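Local structure of putative sodium:solute symporter (Proteus mirabilis, 5NV9) at residues L130-I133 with G134-A137; I381-A384 with G385-S389; S409-G412 with L413-G416. The protein uses the sodium gradient to drive uptake of the sialic acid N-acetylneuraminic acid across the bacterial inner membrane, coupling two sodium ions to each sugar. All blocks are in the same frame, centred on the assembly; numbering follows the deposited sequence.

Interaction 1. Residues L130-I133 with G134-A137. With SLB (N-acetyl-beta-neuraminic acid), chain D.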
ATOM      1  N   LEU A 130      -1.498   7.431  11.758  1.00 23.68           N
ATOM      2  CA  LEU A 130      -1.269   6.279  12.631  1.00 25.78           C
ATOM      3  C   LEU A 130      -1.292   4.960  11.884  1.00 24.18           C
ATOM      4  O   LEU A 130      -0.487   4.108  12.188  1.00 26.65           O
ATOM      5  CB  LEU A 130      -2.278   6.240  13.778  1.00 27.40           C
ATOM      6  CG  LEU A 130      -2.133   7.419  14.735  1.00 33.75           C
ATOM      7  CD1 LEU A 130      -3.335   7.509  15.671  1.00 37.60           C
ATOM      8  CD2 LEU A 130      -0.817   7.321  15.499  1.00 35.23           C
ATOM      9  N   PHE A 131      -2.178   4.781  10.912  1.00 23.88           N
ATOM     10  CA  PHE A 131      -2.214   3.529  10.171  1.00 24.40           C
ATOM     11  C   PHE A 131      -0.888   3.325   9.424  1.00 25.32           C
ATOM     12  O   PHE A 131      -0.272   2.241   9.469  1.00 26.35           O
ATOM     13  CB  PHE A 131      -3.375   3.404   9.182  1.00 25.52           C
ATOM     14  CG  PHE A 131      -3.372   2.075   8.463  1.00 28.82           C
ATOM     15  CD1 PHE A 131      -3.720   0.905   9.139  1.00 33.29           C
ATOM     16  CD2 PHE A 131      -2.889   1.952   7.135  1.00 32.68           C
ATOM     17  CE1 PHE A 131      -3.661  -0.350   8.491  1.00 37.34           C
ATOM     18  CE2 PHE A 131      -2.817   0.704   6.486  1.00 32.97           C
ATOM     19  CZ  PHE A 131      -3.203  -0.445   7.157  1.00 35.63           C
ATOM     20  N   HIS A 132      -0.417   4.378   8.786  1.00 21.69           N
ATOM     21  CA  HIS A 132       0.810   4.288   7.993  1.00 21.87           C
ATOM     22  C   HIS A 132       2.108   4.161   8.767  1.00 23.44           C
ATOM     23  O   HIS A 132       3.073   3.549   8.254  1.00 23.99           O
ATOM     24  CB  HIS A 132       0.832   5.379   6.932  1.00 22.73           C
ATOM     25  CG  HIS A 132      -0.026   5.007   5.781  1.00 20.94           C
ATOM     26  ND1 HIS A 132       0.495   4.571   4.588  1.00 20.87           N
ATOM     27  CD2 HIS A 132      -1.348   4.790   5.721  1.00 21.58           C
ATOM     28  CE1 HIS A 132      -0.481   4.194   3.796  1.00 22.20           C
ATOM     29  NE2 HIS A 132      -1.618   4.329   4.453  1.00 24.45           N
ATOM     30  N   ILE A 133       2.145   4.699   9.975  1.00 22.28           N
ATOM     31  CA  ILE A 133       3.215   4.316  10.884  1.00 25.29           C
ATOM     32  C   ILE A 133       3.272   2.799  11.109  1.00 26.77           C
ATOM     33  O   ILE A 133       4.371   2.194  11.049  1.00 27.76           O
ATOM     34  CB  ILE A 133       3.102   5.036  12.204  1.00 28.18           C
ATOM     35  CG1 ILE A 133       3.274   6.545  11.988  1.00 31.12           C
ATOM     36  CG2 ILE A 133       4.144   4.503  13.199  1.00 29.64           C
ATOM     37  CD1 ILE A 133       4.713   6.985  11.941  1.00 35.56           C
ATOM     38  N   GLY A 134       2.110   2.174  11.332  1.00 26.27           N
ATOM     39  CA  GLY A 134       2.021   0.734  11.343  1.00 26.72           C
ATOM     40  C   GLY A 134       2.389   0.031  10.027  1.00 26.69           C
ATOM     41  O   GLY A 134       3.064  -1.002  10.042  1.00 25.23           O
ATOM     42  N   ARG A 135       1.924   0.545   8.888  1.00 23.55           N
ATOM     43  CA  ARG A 135       2.159  -0.140   7.627  1.00 28.08           C
ATOM     44  C   ARG A 135       3.676  -0.230   7.324  1.00 27.47           C
ATOM     45  O   ARG A 135       4.149  -1.290   6.862  1.00 25.93           O
ATOM     46  CB  ARG A 135       1.345   0.512   6.478  1.00 27.52           C
ATOM     47  CG  ARG A 135       1.655   0.018   5.077  1.00 26.56           C
ATOM     48  CD  ARG A 135       0.792   0.753   4.074  1.00 24.94           C
ATOM     49  NE  ARG A 135       1.230   0.648   2.687  1.00 24.06           N
ATOM     50  CZ  ARG A 135       1.115  -0.436   1.948  1.00 24.43           C
ATOM     51  NH1 ARG A 135       0.540  -1.536   2.463  1.00 24.40           N
ATOM     52  NH2 ARG A 135       1.588  -0.431   0.680  1.00 22.96           N
ATOM     53  N   VAL A 136       4.404   0.862   7.591  1.00 25.33           N
ATOM     54  CA  VAL A 136       5.830   0.916   7.430  1.00 26.15           C
ATOM     55  C   VAL A 136       6.522  -0.153   8.323  1.00 28.34           C
ATOM     56  O   VAL A 136       7.456  -0.901   7.835  1.00 26.01           O
ATOM     57  CB  VAL A 136       6.402   2.296   7.776  1.00 25.90           C
ATOM     58  CG1 VAL A 136       7.924   2.269   7.838  1.00 27.76           C
ATOM     59  CG2 VAL A 136       5.960   3.334   6.768  1.00 25.60           C
ATOM     60  N   ALA A 137       6.115  -0.208   9.605  1.00 26.29           N
ATOM     61  CA  ALA A 137       6.713  -1.162  10.582  1.00 26.26           C
ATOM     62  C   ALA A 137       6.472  -2.607  10.142  1.00 24.17           C
ATOM     63  O   ALA A 137       7.393  -3.412  10.110  1.00 27.93           O
ATOM     64  CB  ALA A 137       6.191  -0.934  11.983  1.00 25.45           C
TER
HETATM   65  C1  SLB D 503       0.485  -4.585  -0.458  1.00 27.24           C
HETATM   66  C2  SLB D 503      -0.952  -4.390  -0.857  1.00 25.15           C
HETATM   67  C3  SLB D 503      -1.822  -5.307  -0.028  1.00 24.67           C
HETATM   68  C4  SLB D 503      -3.288  -5.333  -0.514  1.00 25.99           C
HETATM   69  C5  SLB D 503      -3.228  -5.800  -1.969  1.00 26.42           C
HETATM   70  C6  SLB D 503      -2.335  -4.845  -2.790  1.00 26.08           C
HETATM   71  C7  SLB D 503      -2.179  -5.224  -4.269  1.00 24.20           C
HETATM   72  C8  SLB D 503      -1.280  -4.261  -4.999  1.00 22.85           C
HETATM   73  C9  SLB D 503      -1.259  -4.540  -6.501  1.00 24.83           C
HETATM   74  C10 SLB D 503      -5.101  -6.983  -3.055  1.00 28.16           C
HETATM   75  C11 SLB D 503      -6.317  -6.751  -3.914  1.00 31.60           C
HETATM   76  N5  SLB D 503      -4.572  -5.854  -2.562  1.00 27.84           N
HETATM   77  O1A SLB D 503       1.187  -5.423  -1.122  1.00 24.48           O
HETATM   78  O1B SLB D 503       0.924  -3.937   0.566  1.00 29.61           O
HETATM   79  O2  SLB D 503      -1.365  -3.006  -0.674  1.00 24.77           O
HETATM   80  O4  SLB D 503      -4.095  -6.275   0.274  1.00 24.67           O
HETATM   81  O6  SLB D 503      -1.023  -4.803  -2.237  1.00 27.94           O
HETATM   82  O7  SLB D 503      -1.581  -6.518  -4.402  1.00 23.82           O
HETATM   83  O8  SLB D 503      -1.707  -2.924  -4.765  1.00 25.09           O
HETATM   84  O9  SLB D 503      -2.549  -4.311  -7.121  1.00 27.58           O
HETATM   85  O10 SLB D 503      -4.607  -8.109  -2.874  1.00 26.82           O
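Arg135 and His132 run side by side off the same face of helix 118-151, pointing the same way, with Arg135 CD 3.7 Å from His132 CE1 and the ring and guanidinium planes 60° apart. Beneath them the backbone is satisfied in the regular i to i+4 pattern. Phe131 O takes the N-H of Arg135 at 2.8 Å and His132 O that of Val136 at 3.1 Å, while the bonds from Gly134 N to Leu130 O and from Ala137 N to Ile133 O are weak. Ile133 O also accepts from the hydroxyl of Ser388.

The arginine chain is extended from CG to NE, with CG opposite the backbone N (chi1 172°), which carries the guanidinium out to the sugar. There Arg135 NH1 gives a hydrogen bond to SLB O1B, a carboxylate oxygen of the bound sugar, 3.1 Å long with an angle of 161° at the hydrogen, and O1B lies at the edge of the guanidinium, in its plane. NH2 is held by Thr58 O, and His132 ND1 pairs with Ser347 OG on helix 328-361. Phe131 crosses the arginine at a slant, Phe131 CE2 lying 4.2 Å from Arg135 CB.

A positive guanidinium meeting the sugar's carboxylate while the backbone carbonyl of Thr58 holds NH2 is consistent with selection for an acidic sugar, where charge attraction would reinforce the directed bond.

Interaction 2. Residues I381-A384 with G385-S389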
ATOM      1  N   ILE A 381       9.451  13.536   8.222  1.00 27.84           N
ATOM      2  CA  ILE A 381      10.033  12.327   7.634  1.00 27.57           C
ATOM      3  C   ILE A 381      11.024  11.614   8.599  1.00 25.31           C
ATOM      4  O   ILE A 381      10.934  10.431   8.831  1.00 24.36           O
ATOM      5  CB  ILE A 381      10.542  12.594   6.211  1.00 27.62           C
ATOM      6  CG1 ILE A 381       9.273  12.708   5.319  1.00 28.00           C
ATOM      7  CG2 ILE A 381      11.400  11.413   5.746  1.00 26.31           C
ATOM      8  CD1 ILE A 381       9.499  13.454   4.092  1.00 32.15           C
ATOM      9  N   ILE A 382      11.886  12.351   9.249  1.00 27.21           N
ATOM     10  CA  ILE A 382      12.758  11.748  10.234  1.00 28.11           C
ATOM     11  C   ILE A 382      12.042  11.187  11.449  1.00 24.22           C
ATOM     12  O   ILE A 382      12.354  10.112  11.896  1.00 27.48           O
ATOM     13  CB  ILE A 382      13.795  12.740  10.744  1.00 30.17           C
ATOM     14  CG1 ILE A 382      14.498  13.385   9.576  1.00 34.95           C
ATOM     15  CG2 ILE A 382      14.751  12.010  11.663  1.00 32.51           C
ATOM     16  CD1 ILE A 382      14.863  12.441   8.462  1.00 38.84           C
ATOM     17  N   VAL A 383      11.114  11.927  12.008  1.00 25.35           N
ATOM     18  CA  VAL A 383      10.436  11.495  13.212  1.00 28.01           C
ATOM     19  C   VAL A 383       9.568  10.242  12.954  1.00 27.86           C
ATOM     20  O   VAL A 383       9.651   9.228  13.647  1.00 27.97           O
ATOM     21  CB  VAL A 383       9.582  12.634  13.803  1.00 28.51           C
ATOM     22  CG1 VAL A 383       8.846  12.111  15.013  1.00 29.22           C
ATOM     23  CG2 VAL A 383      10.452  13.829  14.164  1.00 29.71           C
ATOM     24  N   ALA A 384       8.755  10.309  11.921  1.00 27.41           N
ATOM     25  CA  ALA A 384       7.970   9.147  11.509  1.00 27.72           C
ATOM     26  C   ALA A 384       8.868   7.932  11.194  1.00 29.93           C
ATOM     27  O   ALA A 384       8.591   6.813  11.634  1.00 28.64           O
ATOM     28  CB  ALA A 384       7.109   9.517  10.310  1.00 26.33           C
ATOM     29  N   GLY A 385       9.944   8.185  10.439  1.00 31.65           N
ATOM     30  CA  GLY A 385      10.962   7.195  10.135  1.00 33.11           C
ATOM     31  C   GLY A 385      11.508   6.503  11.372  1.00 33.92           C
ATOM     32  O   GLY A 385      11.554   5.262  11.421  1.00 29.25           O
ATOM     33  N   ILE A 386      11.901   7.312  12.372  1.00 35.65           N
ATOM     34  CA  ILE A 386      12.434   6.799  13.627  1.00 34.33           C
ATOM     35  C   ILE A 386      11.432   5.939  14.348  1.00 33.96           C
ATOM     36  O   ILE A 386      11.736   4.787  14.646  1.00 35.47           O
ATOM     37  CB  ILE A 386      12.986   7.925  14.535  1.00 34.37           C
ATOM     38  CG1 ILE A 386      14.326   8.390  13.961  1.00 35.41           C
ATOM     39  CG2 ILE A 386      13.205   7.405  15.938  1.00 33.50           C
ATOM     40  CD1 ILE A 386      14.799   9.737  14.434  1.00 36.51           C
ATOM     41  N   PHE A 387      10.230   6.464  14.580  1.00 33.99           N
ATOM     42  CA  PHE A 387       9.151   5.683  15.188  1.00 35.95           C
ATOM     43  C   PHE A 387       8.815   4.368  14.433  1.00 35.43           C
ATOM     44  O   PHE A 387       8.545   3.343  15.050  1.00 31.64           O
ATOM     45  CB  PHE A 387       7.835   6.498  15.317  1.00 39.65           C
ATOM     46  CG  PHE A 387       7.849   7.639  16.323  1.00 46.94           C
ATOM     47  CD1 PHE A 387       8.636   7.621  17.467  1.00 52.66           C
ATOM     48  CD2 PHE A 387       6.982   8.715  16.143  1.00 53.48           C
ATOM     49  CE1 PHE A 387       8.601   8.674  18.365  1.00 52.11           C
ATOM     50  CE2 PHE A 387       6.930   9.758  17.050  1.00 54.40           C
ATOM     51  CZ  PHE A 387       7.757   9.740  18.157  1.00 55.03           C
ATOM     52  N   SER A 388       8.760   4.413  13.109  1.00 35.38           N
ATOM     53  CA  SER A 388       8.407   3.242  12.296  1.00 35.55           C
ATOM     54  C   SER A 388       9.463   2.173  12.435  1.00 35.03           C
ATOM     55  O   SER A 388       9.140   0.985  12.487  1.00 33.29           O
ATOM     56  CB  SER A 388       8.337   3.605  10.812  1.00 40.15           C
ATOM     57  OG  SER A 388       7.021   3.849  10.437  1.00 47.38           O
ATOM     58  N   SER A 389      10.713   2.632  12.474  1.00 33.67           N
ATOM     59  CA  SER A 389      11.888   1.782  12.577  1.00 35.84           C
ATOM     60  C   SER A 389      12.051   1.133  13.936  1.00 40.11           C
ATOM     61  O   SER A 389      12.383  -0.049  14.000  1.00 36.76           O
ATOM     62  CB  SER A 389      13.141   2.573  12.273  1.00 34.32           C
ATOM     63  OG  SER A 389      13.168   2.958  10.915  1.00 35.92           O
TER
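Two pairs of apolar side chains, Ile382 with Ile386 and Val383 with Phe387, meet one helical turn apart on helix 370-398. In the first pair the branches cross at a slant: methyl CG2 of Ile382 touches the terminal CD1 of Ile386 at 3.6 Å. Ile386 has CG1 beside its backbone N, opposite the carbonyl carbon (chi1 -75°), and this folds the chain back along the preceding turn, where CG1 lies 3.3 Å from Ile382 O. Its extended chi2 then sends CD1 on to the Ile382 methyl.

The second pair lies side by side, both side chains pointing the same way. Val383 offers CG1, the methyl that stands opposite its backbone N, and the Phe387 ring comes alongside it with CE2 3.7 Å away. Here too the first torsion does the work: at chi1 -69° the ring leans back toward the earlier turn, and its CD2 also approaches Val383 O.

Underneath, four i to i+4 backbone bonds run from Gly385, Ile386, Phe387 and Ser388 to the carbonyls of Ile381 to Ala384. One further carbonyl is gripped twice: Gly385 O accepts Ser389 N and, from the opposite face of its plane, Ser389 OG at 2.9 Å. That hydroxyl also shares a hydrogen bond with Ser163 OG.

Ile386 and Phe387 lie on the surface of this transmembrane helix, whereas Ala384 and Ser388 are buried. Ala384 packs on Leu348 and Ile351 of helix 328-361 and on Ile133 of helix 118-151; Ser388, its OG satisfied by the backbone of the latter helix, rests on Val136. Ile382 covers Ile167 and Trp171 of helix 155-203, so one side of the segment packs against three membrane helices.

Interaction 3. Residues S409-G412 with L413-G416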
ATOM      1  N   SER A 409      -3.916  -3.389  14.961  1.00 49.04           N
ATOM      2  CA  SER A 409      -5.202  -3.921  14.547  1.00 50.59           C
ATOM      3  C   SER A 409      -6.318  -2.905  14.877  1.00 49.23           C
ATOM      4  O   SER A 409      -7.244  -2.727  14.083  1.00 47.56           O
ATOM      5  CB  SER A 409      -5.466  -5.317  15.132  1.00 50.43           C
ATOM      6  OG  SER A 409      -5.925  -5.247  16.455  1.00 56.43           O
ATOM      7  N   LEU A 410      -6.174  -2.200  16.001  1.00 47.42           N
ATOM      8  CA  LEU A 410      -7.121  -1.162  16.433  1.00 45.87           C
ATOM      9  C   LEU A 410      -7.225   0.036  15.458  1.00 44.30           C
ATOM     10  O   LEU A 410      -8.336   0.442  15.071  1.00 41.15           O
ATOM     11  CB  LEU A 410      -6.709  -0.661  17.816  1.00 45.23           C
ATOM     12  CG  LEU A 410      -7.622   0.325  18.510  1.00 47.57           C
ATOM     13  CD1 LEU A 410      -9.037  -0.216  18.511  1.00 50.43           C
ATOM     14  CD2 LEU A 410      -7.106   0.536  19.926  1.00 52.93           C
ATOM     15  N   ILE A 411      -6.069   0.594  15.073  1.00 44.25           N
ATOM     16  CA  ILE A 411      -6.012   1.762  14.147  1.00 40.20           C
ATOM     17  C   ILE A 411      -6.474   1.372  12.714  1.00 40.37           C
ATOM     18  O   ILE A 411      -7.135   2.165  12.014  1.00 38.15           O
ATOM     19  CB  ILE A 411      -4.591   2.385  14.127  1.00 44.44           C
ATOM     20  CG1 ILE A 411      -4.557   3.591  13.221  1.00 42.81           C
ATOM     21  CG2 ILE A 411      -3.547   1.403  13.644  1.00 46.41           C
ATOM     22  CD1 ILE A 411      -5.617   4.621  13.620  1.00 47.62           C
ATOM     23  N   GLY A 412      -6.132   0.138  12.313  1.00 36.84           N
ATOM     24  CA  GLY A 412      -6.595  -0.467  11.066  1.00 37.40           C
ATOM     25  C   GLY A 412      -8.093  -0.442  10.898  1.00 37.11           C
ATOM     26  O   GLY A 412      -8.601  -0.237   9.797  1.00 39.77           O
ATOM     27  N   LEU A 413      -8.816  -0.642  11.993  1.00 33.46           N
ATOM     28  CA  LEU A 413     -10.245  -0.582  11.931  1.00 32.53           C
ATOM     29  C   LEU A 413     -10.782   0.811  11.517  1.00 29.75           C
ATOM     30  O   LEU A 413     -11.934   0.909  11.052  1.00 32.15           O
ATOM     31  CB  LEU A 413     -10.820  -0.939  13.280  1.00 31.89           C
ATOM     32  CG  LEU A 413     -10.548  -2.347  13.825  1.00 31.39           C
ATOM     33  CD1 LEU A 413     -11.051  -2.435  15.273  1.00 30.12           C
ATOM     34  CD2 LEU A 413     -11.236  -3.348  12.931  1.00 29.85           C
HETATM   35  N   MSE A 414      -9.986   1.865  11.692  1.00 28.20           N
HETATM   36  CA  MSE A 414     -10.404   3.249  11.334  1.00 30.18           C
HETATM   37  C   MSE A 414     -10.408   3.531   9.841  1.00 31.51           C
HETATM   38  O   MSE A 414     -11.032   4.521   9.419  1.00 36.74           O
HETATM   39  CB  MSE A 414      -9.650   4.374  12.037  1.00 32.12           C
HETATM   40  CG  MSE A 414      -9.489   4.160  13.542  1.00 34.30           C
HETATM   41 SE   MSE A 414     -11.236   4.371  14.401  1.00 42.88          SE
HETATM   42  CE  MSE A 414     -11.581   2.469  14.891  1.00 32.88           C
ATOM     43  N   GLY A 415      -9.829   2.643   9.024  1.00 29.33           N
ATOM     44  CA  GLY A 415      -9.894   2.756   7.580  1.00 29.25           C
ATOM     45  C   GLY A 415     -11.285   2.740   6.982  1.00 29.53           C
ATOM     46  O   GLY A 415     -11.582   3.491   6.026  1.00 28.38           O
ATOM     47  N   GLY A 416     -12.140   1.898   7.533  1.00 26.31           N
ATOM     48  CA  GLY A 416     -13.532   1.858   7.145  1.00 25.95           C
ATOM     49  C   GLY A 416     -14.218   3.212   7.341  1.00 26.11           C
ATOM     50  O   GLY A 416     -14.735   3.805   6.381  1.00 26.89           O
TER
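Met414 N, of a selenomethionine, donates to Ile411 O at 2.9 Å, and, one residue on, Gly415 N donates to Gly412 O at 3.2 Å. Both donors sit well above the plane of the carbonyl they reach, 57° out of it in each case. Leu413 N makes two weak hydrogen bonds, to Ser409 O and Leu410 O, each 3.3 Å long.

With the two firmer bonds spanning three residues, a type I beta turn from Gly412 to Gly415 joins the helical residues before and after it, inside the single transmembrane segment 404-427 of this LeuT-fold symporter.

Around the turn, Leu413 folds back over the last helical turn, its CG 3.3 Å from Ser409 O, while its CD1 makes a looser contact with CD1 of Leu410 at 4.4 Å. Ile411 and Met414 cross at about a right angle, CD1 of the isoleucine lying 3.9 Å from CG of the selenomethionine. Bends at chi2 and chi3 curl the latter chain, bringing CE to Leu410 O. Farther out, Ile411 packs on Leu130 and Met414 on Phe123 and Ser127, all of helix 118-151, and Leu410 lies against Leu448 and Tyr452 of helix 433-452.

How the interactions relate
Along the chain the three come in the order 1, 2, 3, on transmembrane segments of one LeuT-fold domain. Interaction 1, on helix 118-151, lies between the other two: its centre is about 10 Å from that of interaction 2 on helix 370-398 and about 11 Å from that of interaction 3, at the turn between helix 405-412 and helix 415-427. Ala137 CB packs on Ser388 O at 3.6 Å, and Phe131 CD1 on Gly412 CA at 3.7 Å. Interactions 2 and 3 do not touch, their nearest atoms being about 11 Å apart, although their helices are consecutive. The helix carrying Arg135 is thus flanked by both later segments, and only interaction 1 reaches the sugar.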